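Local coordinates for protein dITP/XTP pyrophosphatase (Coxiella burnetii, PDB 3TQU) that probably hydrolyses non-canonical purine nucleoside triphosphates (XTP, dITP and ITP) to their monophosphates and diphosphate, clearing them from the nucleotide pool, at residues R101-L106 / R149-K154; A78-A83 / E107-A112; N52-A57 / V124-E129; G141-E146 / N181-R186; M4-L9 / T64-L69. All coordinates share one frame; numbering follows the deposited sequence. Where two conformers were deposited one is given.

From the N terminus, segment 4-9, with strand 5-9, pairs with 64-69 in contact 5, closing a loop that takes in helix 14-23 and strand 29-33. Residues 52-57 lie within that loop but pair with 124-129, so contact 3 crosses contact 5; the two touch where strands 68-77 and 118-128 are neighbours in the sheet. Contact 2 (78-83 with 107-112) falls wholly between the segments of contact 3. Contact 1 (101-106 with 149-154) crosses contacts 2, 3 and 4 and shares helix 98-112 with contact 2. Contact 4 (141-146 with 181-186) starts after contact 3 has closed, and ties strand 137-147 of the same sheet to the C-terminal helices.

Contact 1 of 5, residues R101-L106 / R149-K154; sequences RIQKVL and REPRGK
L106 and I102, one turn apart on a helix, face an irregular strip of backbone, with L106 CA 7.0 Å from R149 CA and I102 CA 7.8 Å from P151 CA. This is a helix-on-loop contact at the surface of the HAM1 fold: helix 98-112 meets the loop that follows strand 137-147. The one-turn spacing is confirmed by the backbone bond from L106 N to I102 O (3.0 Å), which places both side chains on the same flank of the helix.

P151 is the shared partner. Its ring meets I102 through CG, 3.8 Å from I102 CG2, and meets L106 through CD, 4.1 Å from L106 CD1, so its adjacent CG and CD atoms each meet one helix residue. I102 can offer CG2 because that methyl stands opposite the backbone N while CG1 takes the position beside it (chi1 -73°).

Farther out, I102 also rests on I162, and its side chain lies about 4 Å from that of Y159, a predicted substrate-binding residue. V105 and R101 of the same helix touch Y159 too, which places the contact beside the probable nucleotide pocket. R152, beyond P151, is tied elsewhere by a salt bridge to E174. At the other end, both methyls of L106 close on one carbonyl: L106 CD2 is 3.6 Å and CD1 3.9 Å from R149 O.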
# COMPACT_ATOMS: atom_id res chain seq x y z
N ARG A 101 17.35 18.51 13.11
CA ARG A 101 17.05 17.73 11.91
C ARG A 101 17.04 18.61 10.66
O ARG A 101 17.53 18.20 9.61
CB ARG A 101 15.71 17.01 12.07
CG ARG A 101 15.77 15.78 12.98
CD ARG A 101 14.42 15.11 13.12
NE ARG A 101 13.57 15.79 14.10
CZ ARG A 101 13.62 15.58 15.41
NH1 ARG A 101 14.48 14.70 15.90
NH2 ARG A 101 12.82 16.25 16.22
N ILE A 102 16.48 19.81 10.79
CA ILE A 102 16.45 20.77 9.69
C ILE A 102 17.87 21.09 9.24
O ILE A 102 18.16 21.15 8.04
CB ILE A 102 15.74 22.07 10.09
CG1 ILE A 102 14.23 21.83 10.20
CG2 ILE A 102 16.03 23.17 9.09
CD1 ILE A 102 13.48 22.94 10.89
N GLN A 103 18.77 21.27 10.20
CA GLN A 103 20.15 21.60 9.90
C GLN A 103 20.89 20.45 9.22
O GLN A 103 21.70 20.67 8.33
CB GLN A 103 20.90 22.06 11.15
CG GLN A 103 20.55 23.47 11.57
CD GLN A 103 20.82 24.48 10.47
OE1 GLN A 103 21.88 24.44 9.84
NE2 GLN A 103 19.87 25.38 10.24
N LYS A 104 20.60 19.23 9.65
CA LYS A 104 21.23 18.06 9.05
C LYS A 104 20.80 17.89 7.60
O LYS A 104 21.61 17.55 6.73
CB LYS A 104 20.95 16.80 9.86
CG LYS A 104 21.72 15.58 9.37
CD LYS A 104 22.11 14.66 10.52
CE LYS A 104 22.97 13.50 10.04
NZ LYS A 104 22.24 12.62 9.07
N VAL A 105 19.52 18.13 7.33
CA VAL A 105 19.02 18.07 5.96
C VAL A 105 19.69 19.13 5.09
O VAL A 105 20.11 18.86 3.96
CB VAL A 105 17.49 18.25 5.90
CG1 VAL A 105 17.05 18.66 4.51
CG2 VAL A 105 16.81 16.96 6.33
N LEU A 106 19.80 20.35 5.62
CA LEU A 106 20.43 21.44 4.89
C LEU A 106 21.90 21.14 4.61
O LEU A 106 22.40 21.41 3.51
CB LEU A 106 20.29 22.76 5.66
CG LEU A 106 18.87 23.34 5.75
CD1 LEU A 106 18.84 24.57 6.66
CD2 LEU A 106 18.33 23.68 4.37
N ARG A 149 16.66 27.05 1.27
CA ARG A 149 18.05 27.23 1.65
C ARG A 149 18.16 27.50 3.15
O ARG A 149 19.17 27.18 3.78
CB ARG A 149 18.67 28.39 0.86
CG ARG A 149 18.57 28.24 -0.65
CD ARG A 149 19.66 27.34 -1.21
NE ARG A 149 19.54 27.17 -2.65
CZ ARG A 149 20.42 26.53 -3.41
NH1 ARG A 149 21.50 25.99 -2.85
NH2 ARG A 149 20.23 26.42 -4.71
N GLU A 150 17.12 28.12 3.71
CA GLU A 150 17.08 28.40 5.14
C GLU A 150 15.65 28.32 5.66
O GLU A 150 14.70 28.51 4.90
CB GLU A 150 17.69 29.78 5.44
CG GLU A 150 16.96 30.94 4.77
CD GLU A 150 17.57 32.29 5.13
OE1 GLU A 150 18.69 32.59 4.66
OE2 GLU A 150 16.92 33.05 5.88
N PRO A 151 15.49 28.02 6.96
CA PRO A 151 14.16 27.87 7.56
C PRO A 151 13.36 29.18 7.53
O PRO A 151 13.91 30.24 7.81
CB PRO A 151 14.47 27.49 9.01
CG PRO A 151 15.86 26.96 8.98
CD PRO A 151 16.56 27.76 7.93
N ARG A 152 12.08 29.08 7.19
CA ARG A 152 11.17 30.23 7.19
C ARG A 152 9.78 29.80 7.65
O ARG A 152 9.30 28.74 7.27
CB ARG A 152 11.07 30.85 5.80
CG ARG A 152 12.15 31.86 5.47
CD ARG A 152 11.87 32.57 4.16
NE ARG A 152 12.12 31.72 2.99
CZ ARG A 152 11.17 31.18 2.24
NH1 ARG A 152 9.89 31.39 2.51
NH2 ARG A 152 11.50 30.42 1.20
N GLY A 153 9.13 30.63 8.46
CA GLY A 153 7.76 30.34 8.88
C GLY A 153 7.62 30.02 10.35
O GLY A 153 8.50 29.40 10.95
N LYS A 154 6.49 30.42 10.93
CA LYS A 154 6.26 30.31 12.37
C LYS A 154 5.35 29.14 12.74
O LYS A 154 5.25 28.78 13.91
CB LYS A 154 5.66 31.61 12.89
CG LYS A 154 4.24 31.86 12.39
CD LYS A 154 3.78 33.28 12.67
CE LYS A 154 2.35 33.49 12.16
NZ LYS A 154 1.95 34.92 12.19

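Contact 2 of 5, residues A78-A83 / E107-A112; sequences AALNSA and EALEAA
A108 is the first residue of 107-112 to meet the other segment, and it does so with its single methyl: A108 CB is 3.7 Å from L80 CD1 and 4.1 Å from L80 CD2. The fork of L80 therefore closes on one alanine. It gets there with CG set beside the backbone N (chi1 -58°) and the chain continuing extended, and L80 CD2 also comes within 3.9 Å of A108 O.

L109 follows. Its CB does not aim at the loop, yet the end of the side chain comes nearer, so that L109 CD2 reaches A79 CB at 3.7 Å and, less closely, L80 CG at 4.3 Å. Passing E110 and A111, the helix presents A112 one turn after A108. A112 CB lies 4.1 Å from L80 CD2, and the A79 and A112 CA atoms, 7.1 Å apart, are the closest CA pair across the two segments.

L80 opens a type I' beta turn that runs to A83 and is closed by the bond from A83 N to L80 O. The turn reaches the dimer partner: N81 OD1 accepts a hydrogen bond from N130 ND2 of the second subunit. Y91 touches both L80 and A108. Since the side chains meet carbon to carbon throughout, the end of helix 98-112 is held on this loop by van der Waals and hydrophobic contact, without directional bonds.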
# COMPACT_ATOMS: atom_id res chain seq x y z
N ALA A 78 14.91 14.00 -3.26
CA ALA A 78 15.42 13.39 -4.48
C ALA A 78 16.94 13.28 -4.49
O ALA A 78 17.49 12.21 -4.76
CB ALA A 78 14.92 14.15 -5.71
N ALA A 79 17.62 14.38 -4.20
CA ALA A 79 19.08 14.42 -4.23
C ALA A 79 19.71 13.52 -3.17
O ALA A 79 20.89 13.19 -3.26
CB ALA A 79 19.58 15.84 -4.08
N LEU A 80 18.92 13.12 -2.18
CA LEU A 80 19.42 12.27 -1.11
C LEU A 80 18.86 10.85 -1.20
O LEU A 80 18.73 10.16 -0.18
CB LEU A 80 19.10 12.87 0.26
CG LEU A 80 19.65 14.27 0.52
CD1 LEU A 80 19.31 14.72 1.94
CD2 LEU A 80 21.15 14.30 0.29
N ASN A 81 18.52 10.42 -2.41
CA ASN A 81 18.00 9.08 -2.63
C ASN A 81 16.80 8.77 -1.73
O ASN A 81 16.68 7.67 -1.20
CB ASN A 81 19.10 8.03 -2.44
CG ASN A 81 18.70 6.66 -2.98
OD1 ASN A 81 17.92 6.55 -3.92
ND2 ASN A 81 19.25 5.61 -2.38
N SER A 82 15.94 9.77 -1.56
CA SER A 82 14.69 9.65 -0.80
C SER A 82 14.86 9.72 0.72
O SER A 82 13.88 9.61 1.46
CB SER A 82 13.90 8.40 -1.21
OG SER A 82 13.27 8.60 -2.46
N ALA A 83 16.09 9.89 1.19
CA ALA A 83 16.31 10.16 2.61
C ALA A 83 15.69 11.52 2.94
O ALA A 83 15.56 12.36 2.05
CB ALA A 83 17.79 10.16 2.92
N GLU A 107 22.60 20.58 5.59
CA GLU A 107 24.00 20.20 5.42
C GLU A 107 24.15 19.09 4.38
O GLU A 107 25.05 19.12 3.55
CB GLU A 107 24.61 19.75 6.75
CG GLU A 107 24.76 20.85 7.78
CD GLU A 107 25.35 20.35 9.09
OE1 GLU A 107 25.58 19.13 9.20
OE2 GLU A 107 25.57 21.17 10.00
N ALA A 108 23.26 18.10 4.45
CA ALA A 108 23.28 16.97 3.54
C ALA A 108 23.13 17.41 2.09
O ALA A 108 23.85 16.95 1.21
CB ALA A 108 22.20 15.96 3.90
N LEU A 109 22.18 18.31 1.84
CA LEU A 109 21.99 18.86 0.50
C LEU A 109 23.21 19.68 0.08
O LEU A 109 23.70 19.55 -1.04
CB LEU A 109 20.72 19.70 0.43
CG LEU A 109 19.43 18.92 0.15
CD1 LEU A 109 18.22 19.84 0.19
CD2 LEU A 109 19.53 18.23 -1.20
N GLU A 110 23.68 20.52 0.99
CA GLU A 110 24.89 21.29 0.76
C GLU A 110 26.04 20.40 0.30
O GLU A 110 26.77 20.73 -0.64
CB GLU A 110 25.29 22.03 2.03
CG GLU A 110 26.77 22.36 2.12
CD GLU A 110 27.26 22.45 3.55
OE1 GLU A 110 27.07 23.51 4.18
OE2 GLU A 110 27.84 21.46 4.04
N ALA A 111 26.20 19.26 0.97
CA ALA A 111 27.30 18.35 0.70
C ALA A 111 27.09 17.58 -0.60
O ALA A 111 28.04 17.30 -1.33
CB ALA A 111 27.50 17.39 1.87
N ALA A 112 25.84 17.22 -0.88
CA ALA A 112 25.52 16.52 -2.11
C ALA A 112 25.72 17.43 -3.31
O ALA A 112 25.80 16.97 -4.45
CB ALA A 112 24.08 16.01 -2.07

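Contact 3 of 5, residues N52-A57 / V124-E129; sequences NAIIKA and VIALME
A53 and A57, one helical turn apart, set their methyls against alternate residues of a strand. A53 CB is 3.8 Å from A126 CB and 3.6 Å from V124 O. A57 CB is 3.8 Å from A126 O and, in the conformer described here of the two modelled for selenomethionine M128, equally far from M128 CG. I54 joins at the flank, with CG1 4.1 Å from A126 CB.

Small residues on both sides allow close approach: the axes of helix 52-57 and strand 124-128 come within 7.4 Å, at an angle of 35° between their directions. The strand contributes V124, A126 and M128, while I125 and L127 turn to the opposite face.

One shell out, the same helix carries polar residues that lead to the metal. N52 ND2 hydrogen-bonds to D72 OD2, and K56 NZ hydrogen-bonds to E44 OE2 and D71 O. E44 and D72 bind the calcium ion seen here, which is consistent with the helix positioning these ligands. I54 additionally packs on V50 of the second subunit.

Helix 49-64, packed on one face of the central mixed sheet, is a helix-on-sheet layer of the alpha/beta HAM1 fold, and it lies beside the predicted magnesium site.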
# COMPACT_ATOMS: atom_id res chain seq x y z
N ASN A 52 5.41 0.27 7.86
CA ASN A 52 5.27 0.72 9.24
C ASN A 52 3.81 0.97 9.61
O ASN A 52 3.38 0.64 10.71
CB ASN A 52 6.13 1.97 9.48
CG ASN A 52 7.61 1.65 9.54
OD1 ASN A 52 8.01 0.59 10.02
ND2 ASN A 52 8.43 2.58 9.05
N ALA A 53 3.07 1.54 8.67
CA ALA A 53 1.64 1.78 8.87
C ALA A 53 0.93 0.46 9.16
O ALA A 53 0.10 0.38 10.07
CB ALA A 53 1.03 2.46 7.65
N ILE A 54 1.26 -0.57 8.40
CA ILE A 54 0.66 -1.89 8.61
C ILE A 54 1.09 -2.50 9.94
O ILE A 54 0.27 -3.03 10.68
CB ILE A 54 0.98 -2.85 7.45
CG1 ILE A 54 0.20 -2.43 6.21
CG2 ILE A 54 0.63 -4.27 7.84
CD1 ILE A 54 0.66 -3.11 4.94
N ILE A 55 2.39 -2.41 10.23
CA ILE A 55 2.93 -2.96 11.47
C ILE A 55 2.17 -2.42 12.67
O ILE A 55 1.82 -3.16 13.58
CB ILE A 55 4.43 -2.64 11.62
CG1 ILE A 55 5.26 -3.52 10.68
CG2 ILE A 55 4.88 -2.84 13.06
CD1 ILE A 55 6.75 -3.21 10.70
N LYS A 56 1.90 -1.12 12.66
CA LYS A 56 1.28 -0.46 13.80
C LYS A 56 -0.23 -0.72 13.87
O LYS A 56 -0.79 -0.89 14.95
CB LYS A 56 1.58 1.04 13.79
CG LYS A 56 3.08 1.35 13.88
CD LYS A 56 3.35 2.83 14.06
CE LYS A 56 2.87 3.64 12.86
NZ LYS A 56 3.25 5.08 12.99
N ALA A 57 -0.88 -0.76 12.72
CA ALA A 57 -2.31 -1.05 12.67
C ALA A 57 -2.59 -2.51 13.05
O ALA A 57 -3.52 -2.79 13.81
CB ALA A 57 -2.89 -0.73 11.30
N VAL A 124 1.08 7.68 4.60
CA VAL A 124 0.44 6.42 4.24
C VAL A 124 -0.40 5.95 5.41
O VAL A 124 0.12 5.74 6.51
CB VAL A 124 1.47 5.34 3.87
CG1 VAL A 124 0.76 4.04 3.48
CG2 VAL A 124 2.37 5.82 2.75
N ILE A 125 -1.69 5.79 5.17
CA ILE A 125 -2.63 5.31 6.17
C ILE A 125 -3.00 3.87 5.86
O ILE A 125 -3.27 3.53 4.70
CB ILE A 125 -3.91 6.18 6.17
CG1 ILE A 125 -3.56 7.61 6.58
CG2 ILE A 125 -4.97 5.59 7.10
CD1 ILE A 125 -4.74 8.58 6.52
N ALA A 126 -2.99 3.03 6.88
CA ALA A 126 -3.45 1.66 6.73
C ALA A 126 -4.61 1.40 7.67
O ALA A 126 -4.53 1.70 8.86
CB ALA A 126 -2.31 0.67 6.99
N LEU A 127 -5.69 0.86 7.13
CA LEU A 127 -6.84 0.46 7.94
C LEU A 127 -7.04 -1.05 7.84
O LEU A 127 -7.28 -1.58 6.75
CB LEU A 127 -8.10 1.19 7.46
CG LEU A 127 -9.41 0.79 8.13
CD1 LEU A 127 -9.28 0.90 9.64
CD2 LEU A 127 -10.57 1.64 7.62
N MSE A 128 -6.93 -1.73 8.97
CA MSE A 128 -7.08 -3.19 9.02
C MSE A 128 -8.41 -3.57 9.66
O MSE A 128 -8.79 -3.02 10.69
CB MSE A 128 -5.95 -3.81 9.85
CG MSE A 128 -4.56 -3.52 9.32
SE MSE A 128 -3.91 -4.94 8.17
CE MSE A 128 -3.63 -6.33 9.52
N GLU A 129 -9.13 -4.51 9.05
CA GLU A 129 -10.37 -5.01 9.63
C GLU A 129 -10.07 -5.79 10.90
O GLU A 129 -10.79 -5.68 11.90
CB GLU A 129 -11.14 -5.87 8.63
CG GLU A 129 -12.48 -6.37 9.14
CD GLU A 129 -13.38 -5.24 9.59
OE1 GLU A 129 -13.21 -4.10 9.11
OE2 GLU A 129 -14.27 -5.49 10.43

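Contact 4 of 5, residues G141-E146 / N181-R186; sequences GVWEGE and NAISHR
W143 leaves its strand with CG anti to the backbone N (chi1 -164°) and sends its indole over the link between helices 177-183 and 185-199. W143 CB starts against H185, 3.6 Å from H185 N. CG, CD1 and NE1 come near I183 O, which is 3.7 Å from W143 CD1; that carbonyl oxygen sits over one face of the indole, offset toward the rim. Over the same face lies S184 CA, close to CD2, 3.8 Å from the centroid of the W143 six-membered ring and 21° off its normal, a CH-pi contact. S184 CB touches W143 CE3 at 3.7 Å and also meets CZ3. Farther round, W143 CZ2 meets I183 CD1 at 3.7 Å, the isoleucine crossing the indole at a slant. W143 CE3 also touches H185 ND1 at 3.7 Å: it lies at the edge of the imidazole, near its plane, although the imidazole nitrogen approaches the indole obliquely.

Down the strand, G141 brings the backbones together, with G141 CA 3.5 Å from H185 O in a CA-H...O contact (157° at the hydrogen).

S184 is the N-cap of helix 185-199, its OG accepting from G187 N, while H185 stacks on F121. H185 and R186 are predicted to bind substrate, so the indole probably backs a wall of the pocket. Q188 NE2 adds weak hydrogen bonds to V142 O and I183 O. H185 N and ND1 are buried here with no partner in the model, which suggests that packing, including the F121 stack, places the imidazole.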
# COMPACT_ATOMS: atom_id res chain seq x y z
N GLY A 141 -0.98 9.66 0.53
CA GLY A 141 -0.97 11.07 0.20
C GLY A 141 0.44 11.56 -0.10
O GLY A 141 1.39 11.23 0.63
N VAL A 142 0.58 12.34 -1.17
CA VAL A 142 1.87 12.85 -1.57
C VAL A 142 1.82 14.36 -1.79
O VAL A 142 0.95 14.87 -2.49
CB VAL A 142 2.39 12.17 -2.86
CG1 VAL A 142 3.71 12.78 -3.29
CG2 VAL A 142 2.53 10.67 -2.65
N TRP A 143 2.77 15.07 -1.19
CA TRP A 143 2.84 16.51 -1.30
C TRP A 143 4.22 16.90 -1.84
O TRP A 143 5.22 16.74 -1.16
CB TRP A 143 2.62 17.13 0.08
CG TRP A 143 2.30 18.59 0.08
CD1 TRP A 143 1.86 19.34 -0.99
CD2 TRP A 143 2.38 19.49 1.19
NE1 TRP A 143 1.67 20.64 -0.60
CE2 TRP A 143 1.98 20.76 0.73
CE3 TRP A 143 2.75 19.34 2.53
CZ2 TRP A 143 1.95 21.88 1.56
CZ3 TRP A 143 2.72 20.46 3.36
CH2 TRP A 143 2.32 21.71 2.87
N GLU A 144 4.25 17.39 -3.08
CA GLU A 144 5.52 17.73 -3.74
C GLU A 144 5.95 19.18 -3.50
O GLU A 144 5.13 20.10 -3.58
CB GLU A 144 5.41 17.47 -5.25
CG GLU A 144 5.00 16.05 -5.61
CD GLU A 144 4.88 15.85 -7.11
OE1 GLU A 144 5.18 16.79 -7.86
OE2 GLU A 144 4.50 14.74 -7.53
N GLY A 145 7.23 19.38 -3.22
CA GLY A 145 7.76 20.72 -3.04
C GLY A 145 9.26 20.77 -3.24
O GLY A 145 9.83 19.97 -3.97
N GLU A 146 9.90 21.74 -2.58
CA GLU A 146 11.35 21.92 -2.69
C GLU A 146 11.91 22.25 -1.32
O GLU A 146 11.22 22.84 -0.48
CB GLU A 146 11.68 23.07 -3.65
CG GLU A 146 11.13 22.88 -5.06
CD GLU A 146 11.39 24.09 -5.93
OE1 GLU A 146 11.97 25.08 -5.43
OE2 GLU A 146 11.00 24.06 -7.12
N ASN A 181 -3.21 22.01 6.33
CA ASN A 181 -3.93 20.76 6.59
C ASN A 181 -4.88 20.38 5.45
O ASN A 181 -5.24 19.22 5.30
CB ASN A 181 -4.69 20.83 7.92
CG ASN A 181 -3.77 20.97 9.12
OD1 ASN A 181 -2.60 20.59 9.06
ND2 ASN A 181 -4.29 21.52 10.21
N ALA A 182 -5.24 21.36 4.63
CA ALA A 182 -6.13 21.12 3.49
C ALA A 182 -5.41 20.53 2.28
O ALA A 182 -6.01 19.79 1.50
CB ALA A 182 -6.86 22.40 3.10
N ILE A 183 -4.13 20.86 2.12
CA ILE A 183 -3.41 20.49 0.90
C ILE A 183 -2.23 19.55 1.15
O ILE A 183 -1.58 19.09 0.21
CB ILE A 183 -2.89 21.73 0.16
CG1 ILE A 183 -1.78 22.41 0.96
CG2 ILE A 183 -4.03 22.71 -0.14
CD1 ILE A 183 -1.06 23.51 0.20
N SER A 184 -1.94 19.28 2.42
CA SER A 184 -0.75 18.50 2.76
C SER A 184 -0.88 17.03 2.38
O SER A 184 -1.92 16.59 1.89
CB SER A 184 -0.45 18.60 4.26
OG SER A 184 -1.45 17.93 5.00
N HIS A 185 0.20 16.30 2.60
CA HIS A 185 0.23 14.86 2.41
C HIS A 185 -0.79 14.18 3.32
O HIS A 185 -1.45 13.22 2.92
CB HIS A 185 1.63 14.32 2.66
CG HIS A 185 2.22 14.76 3.97
ND1 HIS A 185 2.33 16.09 4.33
CD2 HIS A 185 2.75 14.05 4.99
CE1 HIS A 185 2.90 16.17 5.52
NE2 HIS A 185 3.16 14.95 5.95
N ARG A 186 -0.92 14.68 4.54
CA ARG A 186 -1.91 14.16 5.47
C ARG A 186 -3.32 14.49 5.00
O ARG A 186 -4.20 13.63 4.99
CB ARG A 186 -1.69 14.70 6.88
CG ARG A 186 -0.53 14.06 7.62
CD ARG A 186 -0.54 14.45 9.10
NE ARG A 186 -1.86 14.27 9.70
CZ ARG A 186 -2.34 13.10 10.12
NH1 ARG A 186 -1.61 11.99 10.00
NH2 ARG A 186 -3.55 13.03 10.65

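Contact 5 of 5, residues M4-L9 / T64-L69; sequences MLEIVL and TGLPAL
Peptide units are the flat groups that meet between V8 and the pair P67 and L69. V8 N donates to P67 O at 2.9 Å with a nearly straight N-H (172°), though tilted 21° from the carbonyl plane; V8 O receives L69 N at 2.8 Å almost head-on, the C=O...N angle being 177°. A68 CA adds a CA-H...O contact to V8 O. Both bonds from V8 thus straddle A68, the register of a parallel bridge. The P67 ring lies against the E6 carbonyl, P67 CD 3.6 Å from E6 O.

On one face of the sheet V8 and A68 share a side. V8 CG2 meets T64 OG1 tip to tip at 3.5 Å. The V8 and L66 side chains cross at about a right angle, with V8 CG2 3.8 Å from L66 CD1. T64 OG1 also accepts from L66 N, an ST turn, besides its hydrogen bond with A60 O, one helical turn back. On the other face L9 and L69 run side by side, with L9 CD1 3.8 Å from L69 CD2.

Strand 5-9 thus joins 68-77, with 29-33 hydrogen-bonded along its far edge. Helix 49-64 covers the V8 and A68 face through A60 and A61, and I7 and L69 touch the side chains of strand 118-128.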
# COMPACT_ATOMS: atom_id res chain seq x y z
N MSE A 4 -22.74 2.11 16.25
CA MSE A 4 -21.56 2.96 16.07
C MSE A 4 -20.33 2.11 15.77
O MSE A 4 -19.92 1.30 16.59
CB MSE A 4 -21.33 3.83 17.31
CG MSE A 4 -20.07 4.69 17.27
SE MSE A 4 -20.32 6.49 16.54
CE MSE A 4 -21.95 6.98 17.49
N LEU A 5 -19.76 2.30 14.59
CA LEU A 5 -18.53 1.62 14.21
C LEU A 5 -17.38 2.13 15.06
O LEU A 5 -17.15 3.33 15.15
CB LEU A 5 -18.23 1.85 12.72
CG LEU A 5 -16.96 1.23 12.15
CD1 LEU A 5 -16.92 -0.27 12.39
CD2 LEU A 5 -16.84 1.54 10.67
N GLU A 6 -16.66 1.20 15.69
CA GLU A 6 -15.51 1.56 16.52
C GLU A 6 -14.19 1.18 15.84
O GLU A 6 -13.98 0.02 15.50
CB GLU A 6 -15.59 0.87 17.89
CG GLU A 6 -16.73 1.37 18.77
CD GLU A 6 -16.71 0.73 20.14
OE1 GLU A 6 -16.46 -0.50 20.23
OE2 GLU A 6 -16.94 1.44 21.14
N ILE A 7 -13.32 2.17 15.65
CA ILE A 7 -12.01 1.91 15.07
C ILE A 7 -10.91 2.43 15.99
O ILE A 7 -10.97 3.56 16.46
CB ILE A 7 -11.86 2.55 13.68
CG1 ILE A 7 -12.97 2.06 12.74
CG2 ILE A 7 -10.50 2.23 13.08
CD1 ILE A 7 -12.96 2.73 11.38
N VAL A 8 -9.91 1.59 16.25
CA VAL A 8 -8.80 1.98 17.12
C VAL A 8 -7.76 2.77 16.35
O VAL A 8 -7.35 2.37 15.25
CB VAL A 8 -8.13 0.75 17.76
CG1 VAL A 8 -6.86 1.16 18.50
CG2 VAL A 8 -9.09 0.03 18.69
N LEU A 9 -7.33 3.89 16.92
CA LEU A 9 -6.26 4.69 16.36
C LEU A 9 -4.96 4.35 17.06
O LEU A 9 -4.85 4.48 18.28
CB LEU A 9 -6.57 6.18 16.54
CG LEU A 9 -5.80 7.18 15.68
CD1 LEU A 9 -6.18 7.03 14.21
CD2 LEU A 9 -6.06 8.61 16.14
N THR A 64 -6.51 -5.27 20.61
CA THR A 64 -7.83 -4.75 20.97
C THR A 64 -8.99 -5.61 20.47
O THR A 64 -10.06 -5.61 21.07
CB THR A 64 -8.02 -3.30 20.48
OG1 THR A 64 -7.99 -3.28 19.05
CG2 THR A 64 -6.93 -2.40 21.03
N GLY A 65 -8.77 -6.33 19.38
CA GLY A 65 -9.84 -7.12 18.78
C GLY A 65 -10.76 -6.29 17.91
O GLY A 65 -11.77 -6.78 17.40
N LEU A 66 -10.42 -5.01 17.73
CA LEU A 66 -11.20 -4.11 16.90
C LEU A 66 -10.44 -3.79 15.62
O LEU A 66 -9.24 -4.03 15.54
CB LEU A 66 -11.48 -2.80 17.65
CG LEU A 66 -12.42 -2.80 18.85
CD1 LEU A 66 -12.49 -1.39 19.42
CD2 LEU A 66 -13.80 -3.29 18.47
N PRO A 67 -11.13 -3.24 14.61
CA PRO A 67 -10.44 -2.69 13.44
C PRO A 67 -9.47 -1.61 13.91
O PRO A 67 -9.74 -0.96 14.91
CB PRO A 67 -11.56 -2.05 12.62
CG PRO A 67 -12.80 -2.77 13.05
CD PRO A 67 -12.60 -3.10 14.50
N ALA A 68 -8.36 -1.42 13.21
CA ALA A 68 -7.37 -0.45 13.65
C ALA A 68 -6.81 0.33 12.48
O ALA A 68 -6.65 -0.21 11.38
CB ALA A 68 -6.25 -1.14 14.42
N LEU A 69 -6.51 1.60 12.72
CA LEU A 69 -5.98 2.48 11.69
C LEU A 69 -4.68 3.10 12.16
O LEU A 69 -4.58 3.60 13.29
CB LEU A 69 -7.01 3.57 11.38
CG LEU A 69 -6.70 4.54 10.23
CD1 LEU A 69 -8.00 5.10 9.67
CD2 LEU A 69 -5.77 5.66 10.68